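Local coordinates for putative cell invasion protein with MAC/Perforin domain (Bacteroides thetaiotaomicron VPI-5482, PDB 3KK7) that is of unknown function in detail but belongs to the membrane-attack complex/perforin family and may take part in cell invasion or membrane attack, at residues T101-L106 / L162-V167; T214-G219 / H333-L338; Y293-L298 / I318-W323; K156-E161 / S238-M243. One frame throughout, in Å; residues are numbered along the deposited sequence.

Contact 1: T101-L106 / L162-V167; sequences TETKAL and LSIEVV
Leu162 faces Ala105 in a non-hydrogen-bonded pair at one end of this antiparallel ladder, where strands 93-108 and 157-173 run side by side in the large sheet of the MACPF domain. With CG anti to its backbone N (chi1 177°), Leu162 brings CD1 back over the neighbouring strand, 3.6 Å from Lys104 O and more loosely against the methyl of Ala105. Ser163 forms a hydrogen-bonded pair with Lys104: Ser163 N gives a bond of 2.8 Å to Lys104 O, and Lys104 N returns one of 3.1 Å to Ser163 O, in the carbonyl plane and on a lone pair. The same Ser163 O also receives a CA-H...O contact from Thr103 CA. Over this pair the aliphatic part of Lys104 passes Ser163, Lys104 CD lying 4.2 Å from Ser163 CB. Ile164 stands on the face of Leu162, and Ile164 CG1 comes no nearer than 4.5 Å to Thr103 CG2. Glu165 forms a second hydrogen-bonded pair, with Glu102, each N 3.0 Å from the other residue's O. Its extended side chain sends OE1 to 4.0 Å from Glu102 CB, while OE2 takes a weak hydrogen bond from Ser163 OG. Val166 then pairs with Thr101. Lys104 NZ lies 4.5 Å from Glu165 OE2, beyond a salt bridge; its ammonium pairs instead with Asp337. That carboxylate also lies very near Glu165, with Arg221 weakly paired nearby. Such crowding of acids on the polar face is likely to raise the proton affinity of one of them, and the lysine probably offsets part of the remaining negative charge.

Contact 2: T214-G219 / H333-L338; sequences TGYYTG and HTMIDL
Tyr216 and Met335 meet through different settings of their first torsions: the ring of Tyr216 is turned between its backbone N and carbonyl carbon (chi1 62°), whereas Met335, a selenomethionine, has CG anti to its backbone N (chi1 176°) and bends only at its last torsion. The two side chains cross at about a right angle, and SE lies over one face of the ring, 4.0 Å from its centroid, in a Met-aromatic contact. A serine in place of Tyr216 would probably leave the selenium of Met335 without its aromatic face and Ala52 O without the hydroxyl bonded to it. Tyr217 bonds through both its backbone N and O to strand 334-338, N to Asp337 O at 2.9 Å and O from Ile336 N at 3.0 Å, two residues against one, as in a beta bulge. Gly219 and Thr334 exchange two backbone bonds. Gly219 CA lies over one face of the His333 imidazole, 4.1 Å from the ring centroid, in a CH-pi contact, and Ile336 CG2 presses on Gly219 O at 3.4 Å; a CB on this glycine would be tight against Ile336 CD1 and jammed against Thr218 O. Strand 334-338 thus borders strand 211-218, which strands 157-173 and 343-345 also flank.

Contact 3: Y293-L298 / I318-W323; sequences YSIKTL and IDLTPW
A short strand running into helix 321-326, with Leu320 as N-cap, packs here on one face of strand 288-298 of the large MACPF sheet: Ile318, Leu320 and Trp323 meet Tyr293, Ile295 and Thr297. The contact is made almost wholly by side chains. At one end the methyl CD1 of Ile318 sits 3.8 Å from Ile295 CG1, the two chains meeting tip to tip, while Ile318 CG1 lies 3.5 Å from Tyr293 OH, whose hydrogen bond goes to Tyr316 O. Ile295 CD1 in turn meets the end of Leu320, CD2 at 3.9 Å. The other end is a CH-pi contact. Thr297 CG2 stands 3.8 Å from the centroid of the five-membered ring of Trp323, almost straight above it. Trp323 reaches this place with CG anti to its backbone N (chi1 172°), and a bond from NE1 to Gly299 O holds the indole's rotation. The setting of Thr297 is fixed likewise, its OG1 being bonded to Tyr304 N while its methyl covers the ring. Leu298 O approaches the indole edge in plane, 4.0 Å from CZ2. Ile274 and Leu272 of strand 271-274 close in beside the isoleucines and Leu320, and the adjoining strand 220-230 adds Ala224 against Ile295 and Ala222 against Leu320.

Contact 4: K156-E161 / S238-M243; sequences KVVHGE and SKEKDM
Lys239 reaches from its helix to the backbone of the strand, its NZ giving Val157 O a hydrogen bond of 2.6 Å, with the donor tilted out of the carbonyl plane. Nearer its root the same residue packs on Val158, CB to CB at 3.8 Å. Val158 CG1 and CG2 lie against the helix backbone at Lys239 and meet Lys239 O, while CG1 also touches the terminal methyl of Met243, CE, at 3.6 Å. Met243 is a selenomethionine bent at its second and third torsions, a fold that carries CE back to 3.2 Å from Val158 O. Its CG lies 3.9 Å from Gly160 CA, and the selenium follows close behind: a CB at Gly160 would overlap SE, so the absence of a side chain lets the helix come this near. Helix 236-249 thus crosses strand 157-173 at 41° between segment axes, 8.3 Å apart at the closest. It belongs to the stretch joining strands 220-230 and 288-298; in MACPF relatives that form pores, helices so placed beside the bent sheet are the ones thought to unfold into membrane-spanning hairpins, a role not established here. Lys239 is bent at chi3 (-65°), which swings NZ to the strand end, where Glu155 O is a second acceptor. An alanine here would probably leave Val157 O and Glu155 O without the ammonium that links them to the helix. Farther out, Phe288 touches Val158 and Met243, Leu291 and Phe226 pack on Met243, and the neighbouring Glu240 turns to Arg113 and Lys116.

Overall arrangement
From the N terminus, the first closure is contact 1, where strand 157-173 returns beside strand 93-108 after the helical excursion through 133-146. Contact 4 starts on that same strand just ahead, at 156-161, and closes at 238-243, so its span crosses that of contact 1. Contact 2 opens at 214-219, inside the span of contact 4, and closes only at 333-338; these two cross as well. Contact 3, 293-298 with 318-323, falls wholly within the span of contact 2. Together they tie the large sheet to helix 236-249, the segment from strand 318-319 into helix 321-326, and strand 334-338. Contacts 1 and 2 meet at the Lys104–Asp337 salt bridge, contacts 2 and 3 through Leu298.

Contact 1: T101-L106 / L162-V167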
loop_
_atom_site.group_PDB
_atom_site.type_symbol
_atom_site.label_atom_id
_atom_site.label_comp_id
_atom_site.label_asym_id
_atom_site.label_seq_id
_atom_site.Cartn_x
_atom_site.Cartn_y
_atom_site.Cartn_z
ATOM N N THR A 101 -28.694 -8.811 -8.488
ATOM C CA THR A 101 -28.181 -9.980 -7.783
ATOM C C THR A 101 -27.014 -10.434 -8.616
ATOM O O THR A 101 -26.950 -10.132 -9.790
ATOM C CB THR A 101 -29.204 -11.112 -7.680
ATOM O OG1 THR A 101 -29.511 -11.593 -8.988
ATOM C CG2 THR A 101 -30.473 -10.637 -7.017
ATOM N N GLU A 102 -26.089 -11.149 -8.005
ATOM C CA GLU A 102 -24.877 -11.593 -8.681
ATOM C C GLU A 102 -24.431 -12.922 -8.064
ATOM O O GLU A 102 -24.384 -13.060 -6.840
ATOM C CB GLU A 102 -23.777 -10.541 -8.493
ATOM C CG GLU A 102 -22.787 -10.424 -9.642
ATOM C CD GLU A 102 -23.267 -9.471 -10.759
ATOM O OE1 GLU A 102 -23.477 -8.258 -10.479
ATOM O OE2 GLU A 102 -23.409 -9.934 -11.926
ATOM N N THR A 103 -24.139 -13.909 -8.898
ATOM C CA THR A 103 -23.436 -15.100 -8.421
ATOM C C THR A 103 -22.166 -15.263 -9.257
ATOM O O THR A 103 -22.142 -14.969 -10.456
ATOM C CB THR A 103 -24.302 -16.352 -8.474
ATOM O OG1 THR A 103 -24.690 -16.597 -9.817
ATOM C CG2 THR A 103 -25.551 -16.189 -7.611
ATOM N N LYS A 104 -21.089 -15.640 -8.591
ATOM C CA LYS A 104 -19.817 -15.894 -9.246
ATOM C C LYS A 104 -19.265 -17.121 -8.552
ATOM O O LYS A 104 -19.356 -17.218 -7.337
ATOM C CB LYS A 104 -18.780 -14.769 -9.035
ATOM C CG LYS A 104 -19.237 -13.323 -9.005
ATOM C CD LYS A 104 -18.181 -12.515 -8.205
ATOM C CE LYS A 104 -18.374 -10.978 -8.235
ATOM N NZ LYS A 104 -17.233 -10.322 -7.518
ATOM N N ALA A 105 -18.670 -18.023 -9.317
ATOM C CA ALA A 105 -17.999 -19.199 -8.772
ATOM C C ALA A 105 -16.595 -19.226 -9.357
ATOM O O ALA A 105 -16.390 -18.855 -10.501
ATOM C CB ALA A 105 -18.765 -20.486 -9.129
ATOM N N LEU A 106 -15.629 -19.650 -8.560
ATOM C CA LEU A 106 -14.253 -19.774 -9.020
ATOM C C LEU A 106 -13.661 -21.095 -8.536
ATOM O O LEU A 106 -13.728 -21.404 -7.358
ATOM C CB LEU A 106 -13.421 -18.617 -8.476
ATOM C CG LEU A 106 -11.991 -18.517 -8.990
ATOM C CD1 LEU A 106 -12.002 -18.327 -10.530
ATOM C CD2 LEU A 106 -11.298 -17.362 -8.251
ATOM N N LEU A 162 -17.442 -19.392 -3.838
ATOM C CA LEU A 162 -18.754 -18.988 -4.355
ATOM C C LEU A 162 -19.072 -17.630 -3.775
ATOM O O LEU A 162 -18.690 -17.347 -2.634
ATOM C CB LEU A 162 -19.849 -20.013 -3.983
ATOM C CG LEU A 162 -21.331 -19.795 -4.337
ATOM C CD1 LEU A 162 -21.548 -19.674 -5.841
ATOM C CD2 LEU A 162 -22.244 -20.927 -3.781
ATOM N N SER A 163 -19.743 -16.791 -4.563
ATOM C CA SER A 163 -20.242 -15.518 -4.073
ATOM C C SER A 163 -21.695 -15.317 -4.455
ATOM O O SER A 163 -22.088 -15.496 -5.610
ATOM C CB SER A 163 -19.402 -14.357 -4.579
ATOM O OG SER A 163 -19.684 -13.192 -3.822
ATOM N N ILE A 164 -22.496 -14.964 -3.465
ATOM C CA ILE A 164 -23.923 -14.769 -3.640
ATOM C C ILE A 164 -24.167 -13.394 -3.079
ATOM O O ILE A 164 -23.951 -13.181 -1.881
ATOM C CB ILE A 164 -24.726 -15.834 -2.856
ATOM C CG1 ILE A 164 -24.386 -17.221 -3.397
ATOM C CG2 ILE A 164 -26.235 -15.567 -2.920
ATOM C CD1 ILE A 164 -25.175 -18.335 -2.793
ATOM N N GLU A 165 -24.590 -12.470 -3.936
ATOM C CA GLU A 165 -24.678 -11.051 -3.571
ATOM C C GLU A 165 -26.025 -10.435 -3.916
ATOM O O GLU A 165 -26.513 -10.546 -5.059
ATOM C CB GLU A 165 -23.589 -10.252 -4.298
ATOM C CG GLU A 165 -22.225 -10.782 -4.032
ATOM C CD GLU A 165 -21.092 -9.952 -4.604
ATOM O OE1 GLU A 165 -21.252 -9.243 -5.634
ATOM O OE2 GLU A 165 -20.016 -10.051 -4.001
ATOM N N VAL A 166 -26.630 -9.783 -2.937
ATOM C CA VAL A 166 -27.748 -8.918 -3.239
ATOM C C VAL A 166 -27.173 -7.501 -3.233
ATOM O O VAL A 166 -26.675 -7.012 -2.215
ATOM C CB VAL A 166 -28.874 -9.100 -2.280
ATOM C CG1 VAL A 166 -30.044 -8.181 -2.689
ATOM C CG2 VAL A 166 -29.284 -10.540 -2.304
ATOM N N VAL A 167 -27.170 -6.879 -4.402
ATOM C CA VAL A 167 -26.493 -5.615 -4.563
ATOM C C VAL A 167 -27.538 -4.528 -4.546
ATOM O O VAL A 167 -28.565 -4.590 -5.247
ATOM C CB VAL A 167 -25.615 -5.585 -5.825
ATOM C CG1 VAL A 167 -24.994 -4.220 -6.013
ATOM C CG2 VAL A 167 -24.539 -6.664 -5.720
#

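Contact 2: T214-G219 / H333-L338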
loop_
_atom_site.group_PDB
_atom_site.type_symbol
_atom_site.label_atom_id
_atom_site.label_comp_id
_atom_site.label_asym_id
_atom_site.label_seq_id
_atom_site.Cartn_x
_atom_site.Cartn_y
_atom_site.Cartn_z
ATOM N N THR A 214 -11.831 3.416 -3.008
ATOM C CA THR A 214 -12.413 4.455 -3.849
ATOM C C THR A 214 -13.693 4.020 -4.572
ATOM O O THR A 214 -14.474 4.890 -5.021
ATOM C CB THR A 214 -11.431 4.906 -4.957
ATOM O OG1 THR A 214 -11.144 3.798 -5.822
ATOM C CG2 THR A 214 -10.132 5.456 -4.384
ATOM N N GLY A 215 -13.901 2.703 -4.719
ATOM C CA GLY A 215 -15.079 2.173 -5.444
ATOM C C GLY A 215 -15.558 0.799 -4.978
ATOM O O GLY A 215 -14.902 -0.211 -5.184
ATOM N N TYR A 216 -16.720 0.738 -4.346
ATOM C CA TYR A 216 -17.233 -0.541 -3.879
ATOM C C TYR A 216 -18.720 -0.661 -4.046
ATOM O O TYR A 216 -19.378 0.301 -4.430
ATOM C CB TYR A 216 -16.851 -0.777 -2.422
ATOM C CG TYR A 216 -17.375 0.196 -1.369
ATOM C CD1 TYR A 216 -18.578 -0.029 -0.708
ATOM C CD2 TYR A 216 -16.601 1.300 -0.974
ATOM C CE1 TYR A 216 -19.015 0.826 0.304
ATOM C CE2 TYR A 216 -17.028 2.173 0.015
ATOM C CZ TYR A 216 -18.233 1.940 0.664
ATOM O OH TYR A 216 -18.629 2.837 1.661
ATOM N N TYR A 217 -19.234 -1.862 -3.763
ATOM C CA TYR A 217 -20.668 -2.130 -3.779
ATOM C C TYR A 217 -21.169 -2.368 -2.377
ATOM O O TYR A 217 -20.414 -2.810 -1.513
ATOM C CB TYR A 217 -20.960 -3.352 -4.620
ATOM C CG TYR A 217 -20.619 -3.175 -6.072
ATOM C CD1 TYR A 217 -21.494 -2.532 -6.931
ATOM C CD2 TYR A 217 -19.417 -3.653 -6.590
ATOM C CE1 TYR A 217 -21.190 -2.389 -8.264
ATOM C CE2 TYR A 217 -19.107 -3.511 -7.913
ATOM C CZ TYR A 217 -19.998 -2.874 -8.741
ATOM O OH TYR A 217 -19.697 -2.715 -10.046
ATOM N N THR A 218 -22.445 -2.042 -2.146
ATOM C CA THR A 218 -23.088 -2.328 -0.870
ATOM C C THR A 218 -24.244 -3.268 -1.036
ATOM O O THR A 218 -24.881 -3.308 -2.095
ATOM C CB THR A 218 -23.643 -1.084 -0.186
ATOM O OG1 THR A 218 -24.594 -0.452 -1.050
ATOM C CG2 THR A 218 -22.513 -0.142 0.190
ATOM N N GLY A 219 -24.517 -4.005 0.034
ATOM C CA GLY A 219 -25.641 -4.904 0.082
ATOM C C GLY A 219 -25.440 -5.982 1.120
ATOM O O GLY A 219 -25.013 -5.689 2.237
ATOM N N HIS A 333 -27.303 -3.400 5.448
ATOM C CA HIS A 333 -26.359 -3.557 4.357
ATOM C C HIS A 333 -24.944 -3.128 4.762
ATOM O O HIS A 333 -24.761 -2.386 5.727
ATOM C CB HIS A 333 -26.870 -2.798 3.142
ATOM C CG HIS A 333 -28.106 -3.398 2.563
ATOM N ND1 HIS A 333 -28.619 -3.016 1.345
ATOM C CD2 HIS A 333 -28.912 -4.392 3.018
ATOM C CE1 HIS A 333 -29.706 -3.729 1.090
ATOM N NE2 HIS A 333 -29.906 -4.571 2.089
ATOM N N THR A 334 -23.942 -3.628 4.057
ATOM C CA THR A 334 -22.568 -3.255 4.353
ATOM C C THR A 334 -21.779 -3.330 3.055
ATOM O O THR A 334 -22.359 -3.578 2.009
ATOM C CB THR A 334 -21.962 -4.145 5.458
ATOM O OG1 THR A 334 -20.714 -3.581 5.880
ATOM C CG2 THR A 334 -21.740 -5.578 4.964
HETATM N N MSE A 335 -20.477 -3.086 3.114
HETATM C CA MSE A 335 -19.634 -3.245 1.929
HETATM C C MSE A 335 -19.495 -4.740 1.600
HETATM O O MSE A 335 -19.085 -5.507 2.454
HETATM C CB MSE A 335 -18.254 -2.647 2.171
HETATM C CG MSE A 335 -17.268 -2.860 1.016
HETATM SE SE MSE A 335 -15.636 -1.891 1.378
HETATM C CE MSE A 335 -14.377 -3.342 1.656
ATOM N N ILE A 336 -19.813 -5.134 0.363
ATOM C CA ILE A 336 -19.810 -6.539 -0.022
ATOM C C ILE A 336 -18.904 -6.964 -1.197
ATOM O O ILE A 336 -18.689 -8.164 -1.394
ATOM C CB ILE A 336 -21.229 -7.008 -0.304
ATOM C CG1 ILE A 336 -21.838 -6.231 -1.465
ATOM C CG2 ILE A 336 -22.058 -6.876 0.940
ATOM C CD1 ILE A 336 -23.092 -6.876 -2.043
ATOM N N ASP A 337 -18.379 -6.018 -1.975
ATOM C CA ASP A 337 -17.501 -6.352 -3.120
ATOM C C ASP A 337 -16.908 -5.061 -3.633
ATOM O O ASP A 337 -17.327 -3.980 -3.219
ATOM C CB ASP A 337 -18.271 -7.051 -4.256
ATOM C CG ASP A 337 -17.443 -8.137 -4.981
ATOM O OD1 ASP A 337 -16.204 -7.950 -5.086
ATOM O OD2 ASP A 337 -18.034 -9.158 -5.461
ATOM N N LEU A 338 -15.948 -5.173 -4.538
ATOM C CA LEU A 338 -15.223 -4.019 -5.048
ATOM C C LEU A 338 -15.546 -3.783 -6.532
ATOM O O LEU A 338 -15.785 -4.715 -7.279
ATOM C CB LEU A 338 -13.718 -4.226 -4.880
ATOM C CG LEU A 338 -13.200 -4.358 -3.444
ATOM C CD1 LEU A 338 -11.758 -4.848 -3.427
ATOM C CD2 LEU A 338 -13.308 -3.035 -2.676
#

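Contact 3: Y293-L298 / I318-W323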
loop_
_atom_site.group_PDB
_atom_site.type_symbol
_atom_site.label_atom_id
_atom_site.label_comp_id
_atom_site.label_asym_id
_atom_site.label_seq_id
_atom_site.Cartn_x
_atom_site.Cartn_y
_atom_site.Cartn_z
ATOM N N TYR A 293 -16.792 -27.365 2.892
ATOM C CA TYR A 293 -17.031 -25.916 2.696
ATOM C C TYR A 293 -17.172 -25.139 3.974
ATOM O O TYR A 293 -17.444 -25.701 5.015
ATOM C CB TYR A 293 -18.293 -25.682 1.884
ATOM C CG TYR A 293 -19.620 -25.913 2.629
ATOM C CD1 TYR A 293 -20.136 -27.195 2.796
ATOM C CD2 TYR A 293 -20.395 -24.839 3.089
ATOM C CE1 TYR A 293 -21.355 -27.412 3.427
ATOM C CE2 TYR A 293 -21.635 -25.059 3.752
ATOM C CZ TYR A 293 -22.101 -26.341 3.903
ATOM O OH TYR A 293 -23.284 -26.595 4.538
ATOM N N SER A 294 -16.998 -23.833 3.874
ATOM C CA SER A 294 -17.246 -22.948 4.972
ATOM C C SER A 294 -17.882 -21.701 4.398
ATOM O O SER A 294 -17.456 -21.218 3.365
ATOM C CB SER A 294 -15.936 -22.617 5.693
ATOM O OG SER A 294 -16.090 -21.570 6.643
ATOM N N ILE A 295 -18.920 -21.191 5.046
ATOM C CA ILE A 295 -19.530 -19.963 4.584
ATOM C C ILE A 295 -19.413 -18.844 5.609
ATOM O O ILE A 295 -19.088 -19.078 6.781
ATOM C CB ILE A 295 -20.978 -20.154 4.200
ATOM C CG1 ILE A 295 -21.812 -20.582 5.395
ATOM C CG2 ILE A 295 -21.093 -21.148 3.095
ATOM C CD1 ILE A 295 -23.223 -20.058 5.265
ATOM N N LYS A 296 -19.644 -17.637 5.121
ATOM C CA LYS A 296 -19.663 -16.427 5.926
ATOM C C LYS A 296 -20.585 -15.462 5.232
ATOM O O LYS A 296 -20.482 -15.297 4.015
ATOM C CB LYS A 296 -18.276 -15.780 6.039
ATOM C CG LYS A 296 -18.265 -14.573 7.038
ATOM C CD LYS A 296 -16.858 -14.017 7.383
ATOM C CE LYS A 296 -16.252 -13.158 6.288
ATOM N NZ LYS A 296 -15.057 -12.425 6.808
ATOM N N THR A 297 -21.486 -14.827 5.980
ATOM C CA THR A 297 -22.392 -13.840 5.399
ATOM C C THR A 297 -21.889 -12.468 5.785
ATOM O O THR A 297 -21.297 -12.289 6.849
ATOM C CB THR A 297 -23.846 -14.033 5.835
ATOM O OG1 THR A 297 -23.923 -14.116 7.259
ATOM C CG2 THR A 297 -24.421 -15.292 5.236
ATOM N N LEU A 298 -22.079 -11.519 4.874
ATOM C CA LEU A 298 -21.683 -10.136 5.069
ATOM C C LEU A 298 -22.961 -9.326 5.088
ATOM O O LEU A 298 -23.681 -9.302 4.083
ATOM C CB LEU A 298 -20.811 -9.641 3.929
ATOM C CG LEU A 298 -19.484 -10.346 3.707
ATOM C CD1 LEU A 298 -18.713 -9.607 2.632
ATOM C CD2 LEU A 298 -18.677 -10.402 4.955
ATOM N N ILE A 318 -27.092 -25.718 5.037
ATOM C CA ILE A 318 -27.478 -24.541 5.764
ATOM C C ILE A 318 -28.510 -23.768 4.968
ATOM O O ILE A 318 -28.285 -23.486 3.794
ATOM C CB ILE A 318 -26.302 -23.615 5.950
ATOM C CG1 ILE A 318 -25.099 -24.381 6.521
ATOM C CG2 ILE A 318 -26.716 -22.440 6.838
ATOM C CD1 ILE A 318 -23.814 -23.516 6.639
ATOM N N ASP A 319 -29.617 -23.413 5.621
ATOM C CA ASP A 319 -30.683 -22.597 5.044
ATOM C C ASP A 319 -30.337 -21.129 5.280
ATOM O O ASP A 319 -30.290 -20.696 6.431
ATOM C CB ASP A 319 -32.023 -22.944 5.729
ATOM C CG ASP A 319 -33.225 -22.176 5.161
ATOM O OD1 ASP A 319 -33.249 -21.841 3.950
ATOM O OD2 ASP A 319 -34.169 -21.933 5.944
ATOM N N LEU A 320 -30.081 -20.372 4.211
ATOM C CA LEU A 320 -29.847 -18.944 4.357
ATOM C C LEU A 320 -31.120 -18.120 4.075
ATOM O O LEU A 320 -31.048 -16.890 3.928
ATOM C CB LEU A 320 -28.682 -18.485 3.474
ATOM C CG LEU A 320 -27.324 -19.096 3.853
ATOM C CD1 LEU A 320 -26.283 -18.848 2.758
ATOM C CD2 LEU A 320 -26.867 -18.584 5.201
ATOM N N THR A 321 -32.285 -18.768 4.032
ATOM C CA THR A 321 -33.490 -18.050 3.655
ATOM C C THR A 321 -33.774 -16.869 4.594
ATOM O O THR A 321 -33.951 -15.770 4.112
ATOM C CB THR A 321 -34.703 -18.981 3.461
ATOM O OG1 THR A 321 -34.384 -19.935 2.439
ATOM C CG2 THR A 321 -35.944 -18.191 3.038
ATOM N N PRO A 322 -33.749 -17.074 5.925
ATOM C CA PRO A 322 -33.957 -15.933 6.835
ATOM C C PRO A 322 -32.966 -14.810 6.596
ATOM O O PRO A 322 -33.354 -13.634 6.602
ATOM C CB PRO A 322 -33.752 -16.535 8.227
ATOM C CG PRO A 322 -34.065 -17.983 8.044
ATOM C CD PRO A 322 -33.527 -18.318 6.674
ATOM N N TRP A 323 -31.697 -15.161 6.397
ATOM C CA TRP A 323 -30.690 -14.147 6.121
ATOM C C TRP A 323 -30.989 -13.384 4.808
ATOM O O TRP A 323 -30.880 -12.153 4.752
ATOM C CB TRP A 323 -29.290 -14.758 6.081
ATOM C CG TRP A 323 -28.296 -13.811 5.621
ATOM C CD1 TRP A 323 -27.659 -12.852 6.362
ATOM C CD2 TRP A 323 -27.807 -13.680 4.290
ATOM N NE1 TRP A 323 -26.790 -12.141 5.562
ATOM C CE2 TRP A 323 -26.864 -12.638 4.288
ATOM C CE3 TRP A 323 -28.057 -14.361 3.109
ATOM C CZ2 TRP A 323 -26.190 -12.251 3.144
ATOM C CZ3 TRP A 323 -27.388 -13.983 1.980
ATOM C CH2 TRP A 323 -26.458 -12.936 2.002
#

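Contact 4: K156-E161 / S238-M243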
loop_
_atom_site.group_PDB
_atom_site.type_symbol
_atom_site.label_atom_id
_atom_site.label_comp_id
_atom_site.label_asym_id
_atom_site.label_seq_id
_atom_site.Cartn_x
_atom_site.Cartn_y
_atom_site.Cartn_z
ATOM N N LYS A 156 -3.936 -33.844 -5.873
ATOM C CA LYS A 156 -5.363 -34.098 -5.939
ATOM C C LYS A 156 -6.230 -32.936 -5.457
ATOM O O LYS A 156 -7.444 -32.958 -5.635
ATOM C CB LYS A 156 -5.706 -35.347 -5.117
ATOM C CG LYS A 156 -4.924 -36.598 -5.505
ATOM C CD LYS A 156 -5.502 -37.875 -4.918
ATOM C CE LYS A 156 -4.686 -39.109 -5.376
ATOM N NZ LYS A 156 -3.392 -39.203 -4.616
ATOM N N VAL A 157 -5.613 -31.935 -4.859
ATOM C CA VAL A 157 -6.332 -30.835 -4.258
ATOM C C VAL A 157 -6.831 -29.828 -5.290
ATOM O O VAL A 157 -6.103 -29.464 -6.216
ATOM C CB VAL A 157 -5.423 -30.113 -3.215
ATOM C CG1 VAL A 157 -5.964 -28.756 -2.824
ATOM C CG2 VAL A 157 -5.239 -31.012 -1.995
ATOM N N VAL A 158 -8.085 -29.408 -5.147
ATOM C CA VAL A 158 -8.602 -28.255 -5.878
ATOM C C VAL A 158 -9.454 -27.404 -4.937
ATOM O O VAL A 158 -10.107 -27.932 -4.029
ATOM C CB VAL A 158 -9.353 -28.644 -7.171
ATOM C CG1 VAL A 158 -10.549 -29.512 -6.887
ATOM C CG2 VAL A 158 -9.766 -27.422 -7.940
ATOM N N HIS A 159 -9.409 -26.084 -5.141
ATOM C CA HIS A 159 -10.141 -25.122 -4.307
ATOM C C HIS A 159 -11.286 -24.462 -5.046
ATOM O O HIS A 159 -11.281 -24.379 -6.267
ATOM C CB HIS A 159 -9.208 -24.046 -3.799
ATOM C CG HIS A 159 -7.938 -24.591 -3.247
ATOM N ND1 HIS A 159 -7.829 -25.025 -1.948
ATOM C CD2 HIS A 159 -6.733 -24.804 -3.825
ATOM C CE1 HIS A 159 -6.605 -25.491 -1.752
ATOM N NE2 HIS A 159 -5.922 -25.366 -2.873
ATOM N N GLY A 160 -12.262 -23.988 -4.279
ATOM C CA GLY A 160 -13.477 -23.369 -4.833
ATOM C C GLY A 160 -13.897 -22.161 -4.015
ATOM O O GLY A 160 -13.637 -22.109 -2.828
ATOM N N GLU A 161 -14.509 -21.181 -4.676
ATOM C CA GLU A 161 -15.116 -20.032 -3.997
ATOM C C GLU A 161 -16.445 -19.720 -4.651
ATOM O O GLU A 161 -16.579 -19.817 -5.875
ATOM C CB GLU A 161 -14.211 -18.809 -4.031
ATOM C CG GLU A 161 -14.748 -17.633 -3.214
ATOM C CD GLU A 161 -13.916 -16.377 -3.328
ATOM O OE1 GLU A 161 -12.836 -16.413 -3.926
ATOM O OE2 GLU A 161 -14.350 -15.343 -2.814
ATOM N N SER A 238 -8.826 -30.304 -15.435
ATOM C CA SER A 238 -9.834 -31.306 -15.106
ATOM C C SER A 238 -10.417 -31.110 -13.681
ATOM O O SER A 238 -11.623 -31.181 -13.483
ATOM C CB SER A 238 -9.244 -32.708 -15.263
ATOM O OG SER A 238 -8.651 -32.868 -16.549
ATOM N N LYS A 239 -9.549 -30.856 -12.703
ATOM C CA LYS A 239 -9.994 -30.664 -11.329
ATOM C C LYS A 239 -10.865 -29.420 -11.244
ATOM O O LYS A 239 -11.872 -29.422 -10.562
ATOM C CB LYS A 239 -8.819 -30.554 -10.359
ATOM C CG LYS A 239 -7.926 -31.796 -10.256
ATOM C CD LYS A 239 -6.883 -31.692 -9.105
ATOM C CE LYS A 239 -5.811 -30.572 -9.294
ATOM N NZ LYS A 239 -4.733 -30.518 -8.213
ATOM N N GLU A 240 -10.485 -28.373 -11.970
ATOM C CA GLU A 240 -11.263 -27.118 -11.980
ATOM C C GLU A 240 -12.663 -27.320 -12.583
ATOM O O GLU A 240 -13.629 -26.800 -12.035
ATOM C CB GLU A 240 -10.473 -25.975 -12.636
ATOM C CG GLU A 240 -9.334 -25.480 -11.695
ATOM C CD GLU A 240 -8.373 -24.492 -12.320
ATOM O OE1 GLU A 240 -8.729 -23.906 -13.337
ATOM O OE2 GLU A 240 -7.255 -24.298 -11.803
ATOM N N LYS A 241 -12.776 -28.120 -13.655
ATOM C CA LYS A 241 -14.072 -28.438 -14.240
ATOM C C LYS A 241 -14.872 -29.282 -13.238
ATOM O O LYS A 241 -16.077 -29.067 -13.074
ATOM C CB LYS A 241 -13.936 -29.135 -15.608
ATOM C CG LYS A 241 -15.243 -29.240 -16.429
ATOM N N ASP A 242 -14.213 -30.198 -12.531
ATOM C CA ASP A 242 -14.914 -30.951 -11.496
ATOM C C ASP A 242 -15.444 -30.022 -10.397
ATOM O O ASP A 242 -16.574 -30.138 -9.950
ATOM C CB ASP A 242 -14.029 -32.042 -10.890
ATOM C CG ASP A 242 -13.743 -33.196 -11.868
ATOM O OD1 ASP A 242 -14.387 -33.267 -12.935
ATOM O OD2 ASP A 242 -12.876 -34.047 -11.570
HETATM N N MSE A 243 -14.640 -29.065 -9.981
HETATM C CA MSE A 243 -15.063 -28.145 -8.918
HETATM C C MSE A 243 -16.167 -27.202 -9.440
HETATM O O MSE A 243 -17.184 -26.988 -8.754
HETATM C CB MSE A 243 -13.847 -27.390 -8.368
HETATM C CG MSE A 243 -14.171 -26.320 -7.321
HETATM SE SE MSE A 243 -14.838 -27.014 -5.645
HETATM C CE MSE A 243 -13.186 -27.866 -5.005
#